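Local coordinates for protein transcription factor GAMBIF1 (Anopheles gambiae, PDB 1BVO) that binds DNA through this Rel-homology specificity domain and, as a Dorsal homologue, probably activates transcription of its target genes, at residues F16-E21 / C104-D109; K67-N72 / I138-V143; H71-K76 / L100-V105. One frame throughout, in Å; residues are numbered along the deposited sequence.

The three contacts form one continuous patch, with centres 10 to 11 Å apart, on the DNA-facing part of the Rel specificity domain. Interaction 1 touches the DNA directly, bringing the loop 16-21 against 104-109. Interactions 2 and 3 lie behind it, their nearest atoms about 4 Å and about 5 Å from the nucleic acid. His71 belongs to interactions 2 and 3, and Cys104 and Val105 to interactions 1 and 3, so the DNA loop, the ribbon 72-74/101-103 and the start of strand 142-152 are joined residue to residue. Arg17 N also lies 3.2 Å from Ile102 O, a probable hydrogen bond linking interactions 1 and 3.

Interaction 1: F16-E21 / C104-D109. With nucleotides of chain B; nucleotides of chain A.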
loop_
_atom_site.group_PDB
_atom_site.type_symbol
_atom_site.label_atom_id
_atom_site.label_comp_id
_atom_site.label_asym_id
_atom_site.label_seq_id
_atom_site.Cartn_x
_atom_site.Cartn_y
_atom_site.Cartn_z
ATOM N N PHE C 16 13.364 -5.783 8.469
ATOM C CA PHE C 16 12.064 -6.332 8.812
ATOM C C PHE C 16 11.360 -6.463 7.467
ATOM O O PHE C 16 11.505 -5.592 6.587
ATOM C CB PHE C 16 11.276 -5.346 9.697
ATOM C CG PHE C 16 11.927 -5.023 11.027
ATOM C CD1 PHE C 16 13.181 -5.524 11.370
ATOM C CD2 PHE C 16 11.279 -4.188 11.928
ATOM C CE1 PHE C 16 13.776 -5.189 12.601
ATOM C CE2 PHE C 16 11.856 -3.847 13.151
ATOM C CZ PHE C 16 13.112 -4.346 13.491
ATOM N N ARG C 17 10.588 -7.526 7.291
ATOM C CA ARG C 17 9.910 -7.707 6.023
ATOM C C ARG C 17 8.407 -7.716 6.194
ATOM O O ARG C 17 7.907 -8.110 7.254
ATOM C CB ARG C 17 10.423 -8.984 5.341
ATOM C CG ARG C 17 11.934 -8.974 5.099
ATOM C CD ARG C 17 12.298 -8.557 3.671
ATOM N NE ARG C 17 13.740 -8.429 3.541
ATOM C CZ ARG C 17 14.369 -7.931 2.489
ATOM N NH1 ARG C 17 13.703 -7.503 1.438
ATOM N NH2 ARG C 17 15.691 -7.831 2.516
ATOM N N TYR C 18 7.694 -7.182 5.204
ATOM C CA TYR C 18 6.237 -7.149 5.242
ATOM C C TYR C 18 5.729 -8.478 4.722
ATOM O O TYR C 18 6.407 -9.149 3.945
ATOM C CB TYR C 18 5.661 -6.040 4.346
ATOM C CG TYR C 18 5.979 -4.624 4.793
ATOM C CD1 TYR C 18 7.220 -4.060 4.529
ATOM C CD2 TYR C 18 5.039 -3.852 5.486
ATOM C CE1 TYR C 18 7.531 -2.779 4.943
ATOM C CE2 TYR C 18 5.347 -2.556 5.903
ATOM C CZ TYR C 18 6.600 -2.031 5.627
ATOM O OH TYR C 18 6.968 -0.770 6.024
ATOM N N GLU C 19 4.531 -8.851 5.156
ATOM C CA GLU C 19 3.889 -10.087 4.733
ATOM C C GLU C 19 3.825 -10.108 3.205
ATOM O O GLU C 19 4.084 -11.134 2.566
ATOM C CB GLU C 19 2.485 -10.158 5.336
ATOM C CG GLU C 19 1.780 -11.480 5.139
ATOM C CD GLU C 19 0.507 -11.599 5.970
ATOM O OE1 GLU C 19 0.123 -10.611 6.649
ATOM O OE2 GLU C 19 -0.112 -12.691 5.948
ATOM N N CYS C 20 3.593 -8.932 2.629
ATOM C CA CYS C 20 3.512 -8.773 1.177
ATOM C C CYS C 20 4.814 -9.144 0.463
ATOM O O CYS C 20 4.829 -9.251 -0.762
ATOM C CB CYS C 20 3.168 -7.325 0.824
ATOM S SG CYS C 20 4.620 -6.245 0.862
ATOM N N GLU C 21 5.913 -9.282 1.205
ATOM C CA GLU C 21 7.190 -9.627 0.582
ATOM C C GLU C 21 7.413 -11.121 0.403
ATOM O O GLU C 21 8.357 -11.531 -0.284
ATOM C CB GLU C 21 8.360 -9.006 1.345
ATOM C CG GLU C 21 8.725 -7.619 0.857
ATOM C CD GLU C 21 9.889 -7.017 1.611
ATOM O OE1 GLU C 21 9.695 -6.620 2.777
ATOM O OE2 GLU C 21 11.005 -6.934 1.046
ATOM N N CYS C 104 7.189 -7.210 9.883
ATOM C CA CYS C 104 6.534 -5.985 10.260
ATOM C C CYS C 104 5.160 -5.766 9.686
ATOM O O CYS C 104 4.931 -5.855 8.480
ATOM C CB CYS C 104 7.400 -4.797 9.889
ATOM S SG CYS C 104 7.796 -4.819 8.163
ATOM N N VAL C 105 4.247 -5.447 10.586
ATOM C CA VAL C 105 2.899 -5.133 10.197
ATOM C C VAL C 105 2.997 -3.684 9.790
ATOM O O VAL C 105 3.738 -2.919 10.407
ATOM C CB VAL C 105 1.959 -5.139 11.377
ATOM C CG1 VAL C 105 0.573 -5.424 10.905
ATOM C CG2 VAL C 105 2.401 -6.125 12.427
ATOM N N LYS C 106 2.206 -3.296 8.801
ATOM C CA LYS C 106 2.170 -1.917 8.311
ATOM C C LYS C 106 1.008 -1.195 9.030
ATOM O O LYS C 106 0.050 -1.853 9.462
ATOM C CB LYS C 106 1.979 -1.925 6.788
ATOM C CG LYS C 106 0.822 -2.774 6.298
ATOM C CD LYS C 106 0.634 -2.671 4.785
ATOM C CE LYS C 106 -0.735 -3.256 4.381
ATOM N NZ LYS C 106 -1.167 -2.832 3.017
ATOM N N LYS C 107 1.069 0.140 9.118
ATOM C CA LYS C 107 0.047 0.937 9.823
ATOM C C LYS C 107 -1.409 0.489 9.668
ATOM O O LYS C 107 -2.087 0.238 10.666
ATOM C CB LYS C 107 0.179 2.446 9.519
ATOM C CG LYS C 107 1.364 3.144 10.253
ATOM C CD LYS C 107 1.441 4.682 10.044
ATOM C CE LYS C 107 2.830 5.252 10.427
ATOM N NZ LYS C 107 3.996 4.774 9.567
ATOM N N LYS C 108 -1.871 0.333 8.432
ATOM C CA LYS C 108 -3.253 -0.100 8.190
ATOM C C LYS C 108 -3.592 -1.340 9.017
ATOM O O LYS C 108 -4.678 -1.426 9.615
ATOM C CB LYS C 108 -3.522 -0.372 6.689
ATOM C CG LYS C 108 -2.462 0.145 5.704
ATOM C CD LYS C 108 -3.095 0.873 4.517
ATOM C CE LYS C 108 -2.717 2.361 4.541
ATOM N NZ LYS C 108 -3.652 3.264 3.800
ATOM N N ASP C 109 -2.621 -2.236 9.163
ATOM C CA ASP C 109 -2.856 -3.472 9.891
ATOM C C ASP C 109 -2.561 -3.493 11.386
ATOM O O ASP C 109 -2.984 -4.423 12.073
ATOM C CB ASP C 109 -2.106 -4.624 9.223
ATOM C CG ASP C 109 -2.261 -4.643 7.709
ATOM O OD1 ASP C 109 -3.289 -4.138 7.198
ATOM O OD2 ASP C 109 -1.334 -5.127 7.022
ATOM P P DA B 9 4.005 1.049 6.601
ATOM O OP1 DA B 9 2.601 1.085 7.091
ATOM O OP2 DA B 9 5.084 0.555 7.491
ATOM O "O5'" DA B 9 4.016 0.357 5.180
ATOM C "C5'" DA B 9 3.015 0.743 4.259
ATOM C "C4'" DA B 9 3.319 0.190 2.887
ATOM O "O4'" DA B 9 4.522 0.793 2.376
ATOM C "C3'" DA B 9 3.497 -1.319 2.800
ATOM O "O3'" DA B 9 2.501 -1.791 1.883
ATOM C "C2'" DA B 9 4.932 -1.496 2.299
ATOM C "C1'" DA B 9 5.284 -0.159 1.659
ATOM N N9 DA B 9 6.681 0.257 1.775
ATOM C C8 DA B 9 7.445 0.307 2.917
ATOM N N7 DA B 9 8.664 0.760 2.717
ATOM C C5 DA B 9 8.697 1.015 1.351
ATOM C C6 DA B 9 9.712 1.505 0.513
ATOM N N6 DA B 9 10.930 1.827 0.951
ATOM N N1 DA B 9 9.431 1.647 -0.786
ATOM C C2 DA B 9 8.201 1.302 -1.222
ATOM N N3 DA B 9 7.179 0.826 -0.533
ATOM C C4 DA B 9 7.486 0.706 0.758
ATOM P P DT A 9 4.076 1.119 6.515
ATOM O OP1 DT A 9 2.715 1.150 7.093
ATOM O OP2 DT A 9 5.199 0.612 7.333
ATOM O "O5'" DT A 9 3.980 0.343 5.137
ATOM C "C5'" DT A 9 3.098 0.831 4.143
ATOM C "C4'" DT A 9 3.425 0.257 2.791
ATOM O "O4'" DT A 9 4.633 0.841 2.241
ATOM C "C3'" DT A 9 3.594 -1.257 2.721
ATOM O "O3'" DT A 9 2.602 -1.729 1.814
ATOM C "C2'" DT A 9 5.024 -1.440 2.208
ATOM C "C1'" DT A 9 5.298 -0.138 1.470
ATOM N N1 DT A 9 6.720 0.301 1.296
ATOM C C2 DT A 9 7.173 0.629 0.016
ATOM O O2 DT A 9 6.498 0.506 -0.991
ATOM N N3 DT A 9 8.460 1.090 -0.043
ATOM C C4 DT A 9 9.337 1.237 1.005
ATOM O O4 DT A 9 10.469 1.697 0.794
ATOM C C5 DT A 9 8.823 0.829 2.298
ATOM C C7 DT A 9 9.731 0.888 3.490
ATOM C C6 DT A 9 7.555 0.399 2.375
ATOM P P DT A 10 2.408 -3.300 1.571
ATOM O OP1 DT A 10 0.952 -3.584 1.607
ATOM O OP2 DT A 10 3.318 -4.065 2.455
ATOM O "O5'" DT A 10 2.889 -3.434 0.071
ATOM C "C5'" DT A 10 4.060 -2.752 -0.325
ATOM C "C4'" DT A 10 4.171 -2.740 -1.822
ATOM O "O4'" DT A 10 5.343 -1.970 -2.142
ATOM C "C3'" DT A 10 4.379 -4.115 -2.451
ATOM O "O3'" DT A 10 3.616 -4.185 -3.656
ATOM C "C2'" DT A 10 5.891 -4.226 -2.619
ATOM C "C1'" DT A 10 6.387 -2.788 -2.650
ATOM N N1 DT A 10 7.566 -2.552 -1.797
ATOM C C2 DT A 10 8.667 -1.899 -2.331
ATOM O O2 DT A 10 8.724 -1.530 -3.495
ATOM N N3 DT A 10 9.704 -1.696 -1.444
ATOM C C4 DT A 10 9.751 -2.079 -0.115
ATOM O O4 DT A 10 10.752 -1.820 0.564
ATOM C C5 DT A 10 8.570 -2.773 0.368
ATOM C C7 DT A 10 8.539 -3.236 1.787
ATOM C C6 DT A 10 7.552 -2.972 -0.483
#
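A sulfur-aromatic contact between Cys104 and Tyr18 seats the DNA-recognition loop of the Rel homology domain, the long connection between strands 2-7 and 42-46, against the chain just ahead of helix 107-120. Cys104 SG stands 3.6 Å from the centroid of the Tyr18 ring, 6° off its normal. A chi1 of 56° aims it there, setting the sulfur between backbone N and carbonyl carbon. Sugar C2' of the ninth nucleotide, modelled almost superposed as DT9 of chain A and DA9 of chain B, covers the opposite face, sandwiching the ring between protein and DNA. Lys106 CB meets the ring edge at CE2, and Phe16 packs on the sulfur through CB. Tyr18 OH reaches OP2 of the ninth nucleotide in both copies, at the ring edge. A single backbone bond crosses the segments, Cys104 N to Arg17 O at 2.9 Å. Within the loop, Arg17 NH1 bridges to Glu21 OE2 (2.8 Å) in the guanidinium plane, and Glu21 OE1 accepts from Tyr18 N, so both carboxylate oxygens are held. Outward, Arg17 NH2 bonds a guanine N7 and Glu21 OE2 a cytosine N4, a direct base readout. Lys107 N donates to OP1 of DA9 of chain B or DT9 of chain A, and the extended Lys106 chain carries NZ to a phosphate elsewhere on the DNA and to 2.7 Å from OP1 of DT10 of chain A.

Interaction 2: K67-N72 / I138-V143; sequences KPHPHN and IDLNAV
His69 slides its imidazole between Val143 and Ile138, a CH-pi sandwich that ties the loop leading into strand 72-74 to the loop entering strand 142-152 and that strand's first residues, in the immunoglobulin-like Rel fold. Val143 CG1 sits over one face, 3.5 Å from the ring centroid, and Ile138 CG2 over the opposite face at 4.2 Å; both are shifted toward the rim. With CG anti to the backbone N (chi1 -171°), the ring stretches across to the other segment, where NE2 donates to Asp139 O at 3.0 Å, close to the ring plane. The other ring nitrogen, ND1, accepts from His71 N. With NE2 donating and ND1 accepting, the rotation of the imidazole is fixed. His69 CE1 in turn lies over the centre of the His71 ring, while Leu140 O approaches the edge of that ring at CE1. Pro70 puts CD against Ile138 CG2 and CG against Leu140 CD2. In segment 138-143 itself, Asp139 OD1 accepts from Asn141 N, an Asx turn, and OD2 forms a salt bridge with Lys61. Leu140 CD2 reaches both rings, lying 3.7 Å from His69 CE1 and 3.8 Å from His71 NE2.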
loop_
_atom_site.group_PDB
_atom_site.type_symbol
_atom_site.label_atom_id
_atom_site.label_comp_id
_atom_site.label_asym_id
_atom_site.label_seq_id
_atom_site.Cartn_x
_atom_site.Cartn_y
_atom_site.Cartn_z
ATOM N N LYS C 67 4.579 -2.924 26.013
ATOM C CA LYS C 67 3.312 -3.430 25.487
ATOM C C LYS C 67 3.544 -4.262 24.245
ATOM O O LYS C 67 4.515 -4.048 23.501
ATOM C CB LYS C 67 2.417 -2.289 25.000
ATOM C CG LYS C 67 2.300 -1.074 25.863
ATOM C CD LYS C 67 1.695 0.041 25.015
ATOM C CE LYS C 67 1.304 1.227 25.858
ATOM N NZ LYS C 67 0.117 0.874 26.671
ATOM N N PRO C 68 2.580 -5.142 23.935
ATOM C CA PRO C 68 2.616 -6.016 22.769
ATOM C C PRO C 68 2.852 -5.122 21.573
ATOM O O PRO C 68 2.195 -4.081 21.419
ATOM C CB PRO C 68 1.209 -6.586 22.744
ATOM C CG PRO C 68 0.922 -6.759 24.181
ATOM C CD PRO C 68 1.406 -5.450 24.773
ATOM N N HIS C 69 3.885 -5.453 20.819
ATOM C CA HIS C 69 4.208 -4.699 19.644
ATOM C C HIS C 69 3.555 -5.499 18.555
ATOM O O HIS C 69 3.721 -6.714 18.491
ATOM C CB HIS C 69 5.710 -4.633 19.431
ATOM C CG HIS C 69 6.107 -3.685 18.345
ATOM N ND1 HIS C 69 5.560 -3.755 17.083
ATOM C CD2 HIS C 69 6.925 -2.616 18.354
ATOM C CE1 HIS C 69 6.031 -2.752 16.357
ATOM N NE2 HIS C 69 6.857 -2.046 17.102
ATOM N N PRO C 70 2.857 -4.823 17.632
ATOM C CA PRO C 70 2.150 -5.460 16.506
ATOM C C PRO C 70 2.958 -6.459 15.689
ATOM O O PRO C 70 2.450 -7.514 15.309
ATOM C CB PRO C 70 1.709 -4.266 15.651
ATOM C CG PRO C 70 2.699 -3.192 16.022
ATOM C CD PRO C 70 2.770 -3.357 17.524
ATOM N N HIS C 71 4.217 -6.123 15.430
ATOM C CA HIS C 71 5.069 -6.990 14.634
ATOM C C HIS C 71 5.074 -8.474 15.027
ATOM O O HIS C 71 5.013 -8.818 16.212
ATOM C CB HIS C 71 6.461 -6.386 14.540
ATOM C CG HIS C 71 6.497 -5.110 13.760
ATOM N ND1 HIS C 71 7.617 -4.336 13.646
ATOM C CD2 HIS C 71 5.536 -4.511 13.015
ATOM C CE1 HIS C 71 7.364 -3.303 12.841
ATOM N NE2 HIS C 71 6.108 -3.396 12.449
ATOM N N ASN C 72 5.017 -9.334 14.012
ATOM C CA ASN C 72 4.994 -10.777 14.220
ATOM C C ASN C 72 6.386 -11.355 14.090
ATOM O O ASN C 72 7.215 -10.844 13.314
ATOM C CB ASN C 72 4.093 -11.452 13.186
ATOM C CG ASN C 72 2.698 -10.890 13.169
ATOM O OD1 ASN C 72 2.065 -10.699 14.216
ATOM N ND2 ASN C 72 2.212 -10.590 11.977
ATOM N N ILE C 138 2.680 3.923 18.248
ATOM C CA ILE C 138 3.605 2.800 18.222
ATOM C C ILE C 138 4.691 2.975 17.180
ATOM O O ILE C 138 4.388 3.108 15.986
ATOM C CB ILE C 138 2.848 1.509 17.924
ATOM C CG1 ILE C 138 1.663 1.395 18.873
ATOM C CG2 ILE C 138 3.773 0.303 18.041
ATOM C CD1 ILE C 138 0.691 0.320 18.499
ATOM N N ASP C 139 5.948 2.929 17.604
ATOM C CA ASP C 139 7.043 3.069 16.667
ATOM C C ASP C 139 7.265 1.766 15.893
ATOM O O ASP C 139 7.780 0.770 16.426
ATOM C CB ASP C 139 8.308 3.462 17.398
ATOM C CG ASP C 139 9.507 3.623 16.459
ATOM O OD1 ASP C 139 9.335 3.537 15.212
ATOM O OD2 ASP C 139 10.621 3.845 16.964
ATOM N N LEU C 140 6.914 1.781 14.611
ATOM C CA LEU C 140 7.063 0.599 13.772
ATOM C C LEU C 140 8.475 0.349 13.243
ATOM O O LEU C 140 8.655 -0.429 12.295
ATOM C CB LEU C 140 6.072 0.643 12.613
ATOM C CG LEU C 140 4.614 0.699 13.064
ATOM C CD1 LEU C 140 3.710 0.642 11.863
ATOM C CD2 LEU C 140 4.315 -0.445 14.022
ATOM N N ASN C 141 9.475 0.940 13.883
ATOM C CA ASN C 141 10.854 0.747 13.462
ATOM C C ASN C 141 11.752 0.210 14.539
ATOM O O ASN C 141 12.968 0.119 14.367
ATOM C CB ASN C 141 11.434 2.039 12.938
ATOM C CG ASN C 141 11.340 2.123 11.451
ATOM O OD1 ASN C 141 10.233 2.240 10.893
ATOM N ND2 ASN C 141 12.498 2.017 10.775
ATOM N N ALA C 142 11.149 -0.150 15.658
ATOM C CA ALA C 142 11.914 -0.680 16.761
ATOM C C ALA C 142 11.024 -1.608 17.556
ATOM O O ALA C 142 9.805 -1.433 17.624
ATOM C CB ALA C 142 12.427 0.441 17.633
ATOM N N VAL C 143 11.664 -2.616 18.127
ATOM C CA VAL C 143 10.974 -3.608 18.918
ATOM C C VAL C 143 11.986 -4.167 19.875
ATOM O O VAL C 143 13.155 -3.810 19.849
ATOM C CB VAL C 143 10.567 -4.838 18.070
ATOM C CG1 VAL C 143 9.448 -4.501 17.110
ATOM C CG2 VAL C 143 11.788 -5.348 17.304
#

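Interaction 3: H71-K76 / L100-V105; sequences HNLVGK and LGIQCV
Leu73 and Ile102 lie side by side and point the same way from a two-stranded antiparallel ribbon, with Leu73 CD2 3.5 Å from Ile102 CG1. They form a non-hydrogen-bonded pair, flanked by the hydrogen-bonded pairs Asn72-Gln103 and Val74-Gly101. Each flanking pair is closed by two backbone bonds, Gln103 N to Asn72 O measuring 2.8 Å. The strand directions make 138°, a marked departure from strict antiparallel. On the other face of the ribbon Val74 and Gln103 cross at about a right angle: the Gln103 chain is extended, and its amide end lies against the Val74 methyls, CG1 to OE1 4.0 Å. Past the ribbon's end, His71 lays its ring over Cys104. Cys104 CB is 3.4 Å from the centroid, on the face opposite the one that His69 covers. The edge of the His71 ring turns to Val105, whose O takes a weak bond from NE2 (3.2 Å, 134° at the hydrogen); a water near both atoms lies 3.0 Å from NE2. Val105 CG2 closes in on the ring at CD2. The face bearing Leu73 and Ile102 turns into the domain core. Leu73 packs on Val56 and Cys58 of strand 52-59, and Leu73 and Leu100 both meet Leu145 of strand 142-152. Ile102 rests on Val143 of that strand, and Arg117 of helix 107-120 hydrogen-bonds His71 O.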
loop_
_atom_site.group_PDB
_atom_site.type_symbol
_atom_site.label_atom_id
_atom_site.label_comp_id
_atom_site.label_asym_id
_atom_site.label_seq_id
_atom_site.Cartn_x
_atom_site.Cartn_y
_atom_site.Cartn_z
ATOM N N HIS C 71 4.217 -6.123 15.430
ATOM C CA HIS C 71 5.069 -6.990 14.634
ATOM C C HIS C 71 5.074 -8.474 15.027
ATOM O O HIS C 71 5.013 -8.818 16.212
ATOM C CB HIS C 71 6.461 -6.386 14.540
ATOM C CG HIS C 71 6.497 -5.110 13.760
ATOM N ND1 HIS C 71 7.617 -4.336 13.646
ATOM C CD2 HIS C 71 5.536 -4.511 13.015
ATOM C CE1 HIS C 71 7.364 -3.303 12.841
ATOM N NE2 HIS C 71 6.108 -3.396 12.449
ATOM N N ASN C 72 5.017 -9.334 14.012
ATOM C CA ASN C 72 4.994 -10.777 14.220
ATOM C C ASN C 72 6.386 -11.355 14.090
ATOM O O ASN C 72 7.215 -10.844 13.314
ATOM C CB ASN C 72 4.093 -11.452 13.186
ATOM C CG ASN C 72 2.698 -10.890 13.169
ATOM O OD1 ASN C 72 2.065 -10.699 14.216
ATOM N ND2 ASN C 72 2.212 -10.590 11.977
ATOM N N LEU C 73 6.650 -12.397 14.864
ATOM C CA LEU C 73 7.922 -13.079 14.792
ATOM C C LEU C 73 7.659 -14.338 14.007
ATOM O O LEU C 73 6.705 -15.059 14.290
ATOM C CB LEU C 73 8.420 -13.466 16.169
ATOM C CG LEU C 73 9.084 -12.347 16.953
ATOM C CD1 LEU C 73 9.645 -12.895 18.258
ATOM C CD2 LEU C 73 10.199 -11.745 16.123
ATOM N N VAL C 74 8.428 -14.552 12.956
ATOM C CA VAL C 74 8.245 -15.745 12.164
ATOM C C VAL C 74 9.562 -16.493 12.240
ATOM O O VAL C 74 10.600 -15.896 12.519
ATOM C CB VAL C 74 7.842 -15.382 10.721
ATOM C CG1 VAL C 74 6.502 -14.650 10.733
ATOM C CG2 VAL C 74 8.901 -14.528 10.070
ATOM N N GLY C 75 9.522 -17.799 12.032
ATOM C CA GLY C 75 10.741 -18.583 12.114
ATOM C C GLY C 75 10.443 -20.059 11.931
ATOM O O GLY C 75 9.452 -20.569 12.468
ATOM N N LYS C 76 11.309 -20.746 11.193
ATOM C CA LYS C 76 11.151 -22.173 10.918
ATOM C C LYS C 76 10.824 -22.893 12.215
ATOM O O LYS C 76 10.048 -23.850 12.215
ATOM C CB LYS C 76 12.456 -22.747 10.342
ATOM C CG LYS C 76 12.317 -23.737 9.196
ATOM C CD LYS C 76 12.997 -23.198 7.931
ATOM C CE LYS C 76 14.505 -22.997 8.141
ATOM N NZ LYS C 76 15.026 -21.632 7.722
ATOM N N LEU C 100 14.882 -16.684 13.973
ATOM C CA LEU C 100 13.916 -15.759 14.563
ATOM C C LEU C 100 13.926 -14.520 13.665
ATOM O O LEU C 100 14.936 -13.798 13.583
ATOM C CB LEU C 100 14.344 -15.369 15.989
ATOM C CG LEU C 100 13.296 -14.967 17.042
ATOM C CD1 LEU C 100 12.342 -16.119 17.290
ATOM C CD2 LEU C 100 14.020 -14.594 18.318
ATOM N N GLY C 101 12.831 -14.311 12.945
ATOM C CA GLY C 101 12.737 -13.178 12.045
ATOM C C GLY C 101 11.608 -12.245 12.441
ATOM O O GLY C 101 10.657 -12.652 13.120
ATOM N N ILE C 102 11.682 -11.006 11.962
ATOM C CA ILE C 102 10.676 -10.027 12.318
ATOM C C ILE C 102 9.911 -9.594 11.091
ATOM O O ILE C 102 10.492 -9.116 10.109
ATOM C CB ILE C 102 11.332 -8.856 13.058
ATOM C CG1 ILE C 102 12.026 -9.403 14.298
ATOM C CG2 ILE C 102 10.299 -7.829 13.479
ATOM C CD1 ILE C 102 12.940 -8.434 14.951
ATOM N N GLN C 103 8.618 -9.889 11.113
ATOM C CA GLN C 103 7.727 -9.535 10.024
ATOM C C GLN C 103 6.918 -8.347 10.494
ATOM O O GLN C 103 6.085 -8.442 11.403
ATOM C CB GLN C 103 6.809 -10.697 9.672
ATOM C CG GLN C 103 6.207 -10.606 8.288
ATOM C CD GLN C 103 5.772 -11.958 7.762
ATOM O OE1 GLN C 103 4.636 -12.385 7.993
ATOM N NE2 GLN C 103 6.680 -12.650 7.061
ATOM N N CYS C 104 7.189 -7.210 9.883
ATOM C CA CYS C 104 6.534 -5.985 10.260
ATOM C C CYS C 104 5.160 -5.766 9.686
ATOM O O CYS C 104 4.931 -5.855 8.480
ATOM C CB CYS C 104 7.400 -4.797 9.889
ATOM S SG CYS C 104 7.796 -4.819 8.163
ATOM N N VAL C 105 4.247 -5.447 10.586
ATOM C CA VAL C 105 2.899 -5.133 10.197
ATOM C C VAL C 105 2.997 -3.684 9.790
ATOM O O VAL C 105 3.738 -2.919 10.407
ATOM C CB VAL C 105 1.959 -5.139 11.377
ATOM C CG1 VAL C 105 0.573 -5.424 10.905
ATOM C CG2 VAL C 105 2.401 -6.125 12.427
HETATM O O HOH W 1 5.766 -1.620 10.032
#